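Local coordinates for protein adenylyltransferase VopS (Vibrio parahaemolyticus, PDB 3LET) that transfers AMP from ATP to a threonine of host Rho GTPases, blocking their downstream signalling and so actin assembly in infected cells, at residues L235-I249 and H266-T278. Residues are numbered along the deposited sequence; the frame is centred on the assembly and turned at random.
Sequences LPSSIGGEGMLKQHI and HLFAGVIGYHGFT
Gly241 brings its CA to 3.1 Å from Tyr274 O; glycine, with nothing beyond its CA, lets the two main chains come this close, and the buried carbonyl has no hydrogen-bond partner. Here two antiparallel helices of the Fic domain, 238-255 and 260-274, pack with segment axes 9.0 Å apart, the second ending in a Schellman motif with His275 at positive phi. His275 also opens the Fic motif, HxFx(D/E)GNGRxxR, whose Asn281 probably helps bind ATP; its OD1 accepts a hydrogen bond from Phe277 N.

Tyr274 is a knob among Gly241, Met244, Leu245 and His248. Met244 lays CB over one face of the Tyr274 ring, while bends at chi2 and chi3 (-54° and -78°) curl the flexible chain round to bring CE 3.5 Å from Tyr274 CE1. The edge of Tyr274 meets the face of His248 in a T-shaped stack, planes at 70°. Leu245 packs CD1 against Gly270 C and CD2 against Phe277 CE2. Bare Gly270 admits the His248 ring, CD2 lying 3.9 Å from Gly270 CA. Histidine suits this place because both nitrogens of His248 find partners: ND1 shares a water with Tyr274 OH, and NE2 gives a weak bond to His266 O. Beyond the C-terminal end of helix 260-274, another water donates to Glu242 OE1 at 2.6 Å and to Gly276 O at 2.7 Å.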
loop_
_atom_site.group_PDB
_atom_site.type_symbol
_atom_site.label_atom_id
_atom_site.label_comp_id
_atom_site.label_asym_id
_atom_site.label_seq_id
_atom_site.Cartn_x
_atom_site.Cartn_y
_atom_site.Cartn_z
ATOM N N LEU A 235 6.705 7.813 -6.353
ATOM C CA LEU A 235 5.832 6.637 -6.232
ATOM C C LEU A 235 5.993 6.006 -4.850
ATOM O O LEU A 235 7.122 5.707 -4.468
ATOM C CB LEU A 235 6.242 5.566 -7.240
ATOM C CG LEU A 235 5.331 5.161 -8.399
ATOM C CD1 LEU A 235 5.843 3.838 -8.969
ATOM C CD2 LEU A 235 3.887 5.029 -7.974
ATOM N N PRO A 236 4.882 5.787 -4.117
ATOM C CA PRO A 236 4.913 5.026 -2.859
ATOM C C PRO A 236 5.490 3.629 -3.070
ATOM O O PRO A 236 5.389 3.106 -4.179
ATOM C CB PRO A 236 3.440 4.916 -2.486
ATOM C CG PRO A 236 2.812 6.103 -3.121
ATOM C CD PRO A 236 3.524 6.280 -4.412
ATOM N N SER A 237 6.086 3.029 -2.044
ATOM C CA SER A 237 6.449 1.622 -2.130
ATOM C C SER A 237 5.145 0.864 -2.332
ATOM O O SER A 237 4.056 1.396 -2.090
ATOM C CB SER A 237 7.119 1.141 -0.835
ATOM O OG SER A 237 6.246 1.287 0.284
ATOM N N SER A 238 5.235 -0.395 -2.740
ATOM C CA SER A 238 4.030 -1.169 -2.926
ATOM C C SER A 238 3.336 -1.321 -1.585
ATOM O O SER A 238 2.106 -1.191 -1.481
ATOM C CB SER A 238 4.336 -2.542 -3.540
ATOM O OG SER A 238 5.336 -3.239 -2.820
ATOM N N ILE A 239 4.110 -1.609 -0.544
ATOM C CA ILE A 239 3.511 -1.804 0.779
ATOM C C ILE A 239 2.923 -0.495 1.330
ATOM O O ILE A 239 1.830 -0.461 1.920
ATOM C CB ILE A 239 4.579 -2.337 1.736
ATOM C CG1 ILE A 239 5.005 -3.741 1.283
ATOM C CG2 ILE A 239 4.075 -2.320 3.200
ATOM C CD1 ILE A 239 6.218 -4.274 2.032
ATOM N N GLY A 240 3.678 0.586 1.165
ATOM C CA GLY A 240 3.236 1.888 1.621
ATOM C C GLY A 240 1.943 2.310 0.938
ATOM O O GLY A 240 1.021 2.776 1.578
ATOM N N GLY A 241 1.866 2.162 -0.375
ATOM C CA GLY A 241 0.649 2.584 -1.072
ATOM C C GLY A 241 -0.593 1.769 -0.682
ATOM O O GLY A 241 -1.676 2.301 -0.488
ATOM N N GLU A 242 -0.419 0.465 -0.552
ATOM C CA GLU A 242 -1.493 -0.392 -0.109
ATOM C C GLU A 242 -1.895 -0.010 1.307
ATOM O O GLU A 242 -3.075 0.016 1.622
ATOM C CB GLU A 242 -1.061 -1.850 -0.181
ATOM C CG GLU A 242 -2.051 -2.814 0.452
ATOM C CD GLU A 242 -1.517 -4.245 0.417
ATOM O OE1 GLU A 242 -1.993 -5.017 -0.430
ATOM O OE2 GLU A 242 -0.598 -4.588 1.201
ATOM N N GLY A 243 -0.927 0.298 2.168
ATOM C CA GLY A 243 -1.267 0.674 3.546
ATOM C C GLY A 243 -2.080 1.990 3.599
ATOM O O GLY A 243 -2.998 2.154 4.394
ATOM N N MET A 244 -1.714 2.934 2.749
ATOM C CA MET A 244 -2.423 4.229 2.700
ATOM C C MET A 244 -3.851 4.020 2.189
ATOM O O MET A 244 -4.797 4.616 2.717
ATOM C CB MET A 244 -1.670 5.210 1.796
ATOM C CG MET A 244 -0.389 5.820 2.413
ATOM S SD MET A 244 -0.653 6.617 3.997
ATOM C CE MET A 244 -1.391 8.211 3.523
ATOM N N LEU A 245 -4.026 3.177 1.170
ATOM C CA LEU A 245 -5.389 2.905 0.682
ATOM C C LEU A 245 -6.236 2.287 1.815
ATOM O O LEU A 245 -7.414 2.641 2.043
ATOM C CB LEU A 245 -5.353 1.952 -0.522
ATOM C CG LEU A 245 -6.732 1.531 -1.034
ATOM C CD1 LEU A 245 -7.567 2.768 -1.330
ATOM C CD2 LEU A 245 -6.571 0.641 -2.286
ATOM N N LYS A 246 -5.637 1.330 2.517
ATOM C CA LYS A 246 -6.342 0.632 3.575
ATOM C C LYS A 246 -6.770 1.629 4.642
ATOM O O LYS A 246 -7.914 1.596 5.121
ATOM C CB LYS A 246 -5.431 -0.453 4.165
ATOM C CG LYS A 246 -5.993 -1.159 5.413
ATOM C CD LYS A 246 -5.008 -2.225 5.866
ATOM C CE LYS A 246 -5.268 -2.636 7.329
ATOM N NZ LYS A 246 -6.524 -3.395 7.440
ATOM N N GLN A 247 -5.868 2.535 5.026
ATOM C CA GLN A 247 -6.195 3.486 6.101
ATOM C C GLN A 247 -7.189 4.504 5.561
ATOM O O GLN A 247 -8.009 5.049 6.301
ATOM C CB GLN A 247 -4.914 4.222 6.572
ATOM C CG GLN A 247 -5.158 5.477 7.410
ATOM C CD GLN A 247 -5.966 5.217 8.675
ATOM O OE1 GLN A 247 -5.899 4.129 9.263
ATOM N NE2 GLN A 247 -6.735 6.224 9.100
ATOM N N HIS A 248 -7.128 4.739 4.261
ATOM C CA HIS A 248 -8.057 5.705 3.633
ATOM C C HIS A 248 -9.485 5.208 3.771
ATOM O O HIS A 248 -10.390 5.965 4.146
ATOM C CB HIS A 248 -7.706 5.875 2.164
ATOM C CG HIS A 248 -8.495 6.954 1.477
ATOM N ND1 HIS A 248 -8.520 8.251 1.934
ATOM C CD2 HIS A 248 -9.311 6.913 0.394
ATOM C CE1 HIS A 248 -9.300 8.976 1.144
ATOM N NE2 HIS A 248 -9.789 8.192 0.206
ATOM N N ILE A 249 -9.696 3.927 3.479
ATOM C CA ILE A 249 -11.063 3.444 3.385
ATOM C C ILE A 249 -11.599 2.947 4.718
ATOM O O ILE A 249 -12.795 3.033 4.976
ATOM C CB ILE A 249 -11.221 2.358 2.307
ATOM C CG1 ILE A 249 -10.399 1.089 2.642
ATOM C CG2 ILE A 249 -10.791 2.952 0.933
ATOM C CD1 ILE A 249 -10.362 0.066 1.473
ATOM N N HIS A 266 -14.109 9.542 -4.155
ATOM C CA HIS A 266 -13.109 9.369 -3.101
ATOM C C HIS A 266 -12.453 8.001 -3.203
ATOM O O HIS A 266 -11.269 7.861 -2.930
ATOM C CB HIS A 266 -13.736 9.528 -1.717
ATOM C CG HIS A 266 -14.065 10.946 -1.375
ATOM N ND1 HIS A 266 -13.126 11.814 -0.864
ATOM C CD2 HIS A 266 -15.215 11.653 -1.489
ATOM C CE1 HIS A 266 -13.687 12.997 -0.665
ATOM N NE2 HIS A 266 -14.954 12.927 -1.031
ATOM N N LEU A 267 -13.215 6.987 -3.596
ATOM C CA LEU A 267 -12.607 5.670 -3.794
ATOM C C LEU A 267 -11.667 5.645 -4.989
ATOM O O LEU A 267 -10.575 5.097 -4.920
ATOM C CB LEU A 267 -13.693 4.599 -3.936
ATOM C CG LEU A 267 -14.487 4.401 -2.624
ATOM C CD1 LEU A 267 -15.619 3.414 -2.919
ATOM C CD2 LEU A 267 -13.586 3.876 -1.473
ATOM N N PHE A 268 -12.104 6.235 -6.087
ATOM C CA PHE A 268 -11.283 6.350 -7.298
ATOM C C PHE A 268 -9.972 7.078 -6.975
ATOM O O PHE A 268 -8.882 6.632 -7.348
ATOM C CB PHE A 268 -12.091 7.131 -8.364
ATOM C CG PHE A 268 -11.308 7.452 -9.616
ATOM C CD1 PHE A 268 -11.431 6.653 -10.760
ATOM C CD2 PHE A 268 -10.466 8.565 -9.651
ATOM C CE1 PHE A 268 -10.732 6.925 -11.882
ATOM C CE2 PHE A 268 -9.760 8.856 -10.792
ATOM C CZ PHE A 268 -9.877 8.026 -11.915
ATOM N N ALA A 269 -10.074 8.212 -6.285
ATOM C CA ALA A 269 -8.894 9.009 -5.943
ATOM C C ALA A 269 -7.948 8.210 -5.055
ATOM O O ALA A 269 -6.725 8.263 -5.209
ATOM C CB ALA A 269 -9.322 10.318 -5.195
ATOM N N GLY A 270 -8.514 7.520 -4.077
ATOM C CA GLY A 270 -7.709 6.777 -3.120
ATOM C C GLY A 270 -6.946 5.636 -3.743
ATOM O O GLY A 270 -5.757 5.420 -3.450
ATOM N N VAL A 271 -7.617 4.844 -4.566
ATOM C CA VAL A 271 -6.951 3.696 -5.177
ATOM C C VAL A 271 -5.831 4.150 -6.105
ATOM O O VAL A 271 -4.723 3.644 -6.056
ATOM C CB VAL A 271 -7.926 2.846 -6.027
ATOM C CG1 VAL A 271 -7.141 1.727 -6.757
ATOM C CG2 VAL A 271 -9.002 2.273 -5.142
ATOM N N ILE A 272 -6.124 5.106 -6.981
ATOM C CA ILE A 272 -5.166 5.430 -8.015
ATOM C C ILE A 272 -4.120 6.365 -7.432
ATOM O O ILE A 272 -2.923 6.228 -7.710
ATOM C CB ILE A 272 -5.839 6.064 -9.256
ATOM C CG1 ILE A 272 -6.744 5.026 -9.944
ATOM C CG2 ILE A 272 -4.788 6.542 -10.254
ATOM C CD1 ILE A 272 -7.765 5.675 -10.923
ATOM N N GLY A 273 -4.573 7.269 -6.580
ATOM C CA GLY A 273 -3.716 8.309 -6.016
ATOM C C GLY A 273 -2.675 7.774 -5.039
ATOM O O GLY A 273 -1.589 8.331 -4.907
ATOM N N TYR A 274 -3.028 6.732 -4.308
ATOM C CA TYR A 274 -2.085 6.128 -3.356
ATOM C C TYR A 274 -1.369 4.938 -3.997
ATOM O O TYR A 274 -0.442 4.392 -3.400
ATOM C CB TYR A 274 -2.838 5.639 -2.124
ATOM C CG TYR A 274 -3.246 6.712 -1.138
ATOM C CD1 TYR A 274 -2.307 7.669 -0.692
ATOM C CD2 TYR A 274 -4.531 6.730 -0.594
ATOM C CE1 TYR A 274 -2.649 8.614 0.236
ATOM C CE2 TYR A 274 -4.891 7.684 0.330
ATOM C CZ TYR A 274 -3.934 8.626 0.739
ATOM O OH TYR A 274 -4.252 9.581 1.648
ATOM N N HIS A 275 -1.797 4.531 -5.199
ATOM C CA HIS A 275 -1.244 3.335 -5.861
ATOM C C HIS A 275 -1.450 2.137 -4.940
ATOM O O HIS A 275 -0.488 1.515 -4.482
ATOM C CB HIS A 275 0.248 3.501 -6.172
ATOM C CG HIS A 275 0.510 4.563 -7.190
ATOM N ND1 HIS A 275 0.549 4.298 -8.542
ATOM C CD2 HIS A 275 0.680 5.901 -7.062
ATOM C CE1 HIS A 275 0.765 5.422 -9.201
ATOM N NE2 HIS A 275 0.850 6.408 -8.327
ATOM N N GLY A 276 -2.703 1.829 -4.644
ATOM C CA GLY A 276 -3.018 0.832 -3.624
ATOM C C GLY A 276 -2.764 -0.613 -4.028
ATOM O O GLY A 276 -2.807 -1.512 -3.159
ATOM N N PHE A 277 -2.548 -0.851 -5.328
ATOM C CA PHE A 277 -2.256 -2.196 -5.842
ATOM C C PHE A 277 -0.987 -2.166 -6.680
ATOM O O PHE A 277 -0.591 -1.115 -7.160
ATOM C CB PHE A 277 -3.455 -2.736 -6.677
ATOM C CG PHE A 277 -4.723 -2.837 -5.883
ATOM C CD1 PHE A 277 -4.960 -3.945 -5.068
ATOM C CD2 PHE A 277 -5.620 -1.798 -5.869
ATOM C CE1 PHE A 277 -6.111 -4.023 -4.285
ATOM C CE2 PHE A 277 -6.784 -1.858 -5.083
ATOM C CZ PHE A 277 -7.028 -2.991 -4.301
ATOM N N THR A 278 -0.357 -3.321 -6.888
ATOM C CA THR A 278 0.878 -3.337 -7.659
ATOM C C THR A 278 0.601 -3.065 -9.130
ATOM O O THR A 278 1.455 -2.528 -9.854
ATOM C CB THR A 278 1.617 -4.689 -7.520
ATOM O OG1 THR A 278 0.709 -5.752 -7.804
ATOM C CG2 THR A 278 2.150 -4.855 -6.115
HETATM O O HOH W 1 0.766 -1.274 -3.911
HETATM O O HOH W 2 -2.417 -4.199 -2.867
HETATM O O HOH W 3 -6.233 9.022 3.326
#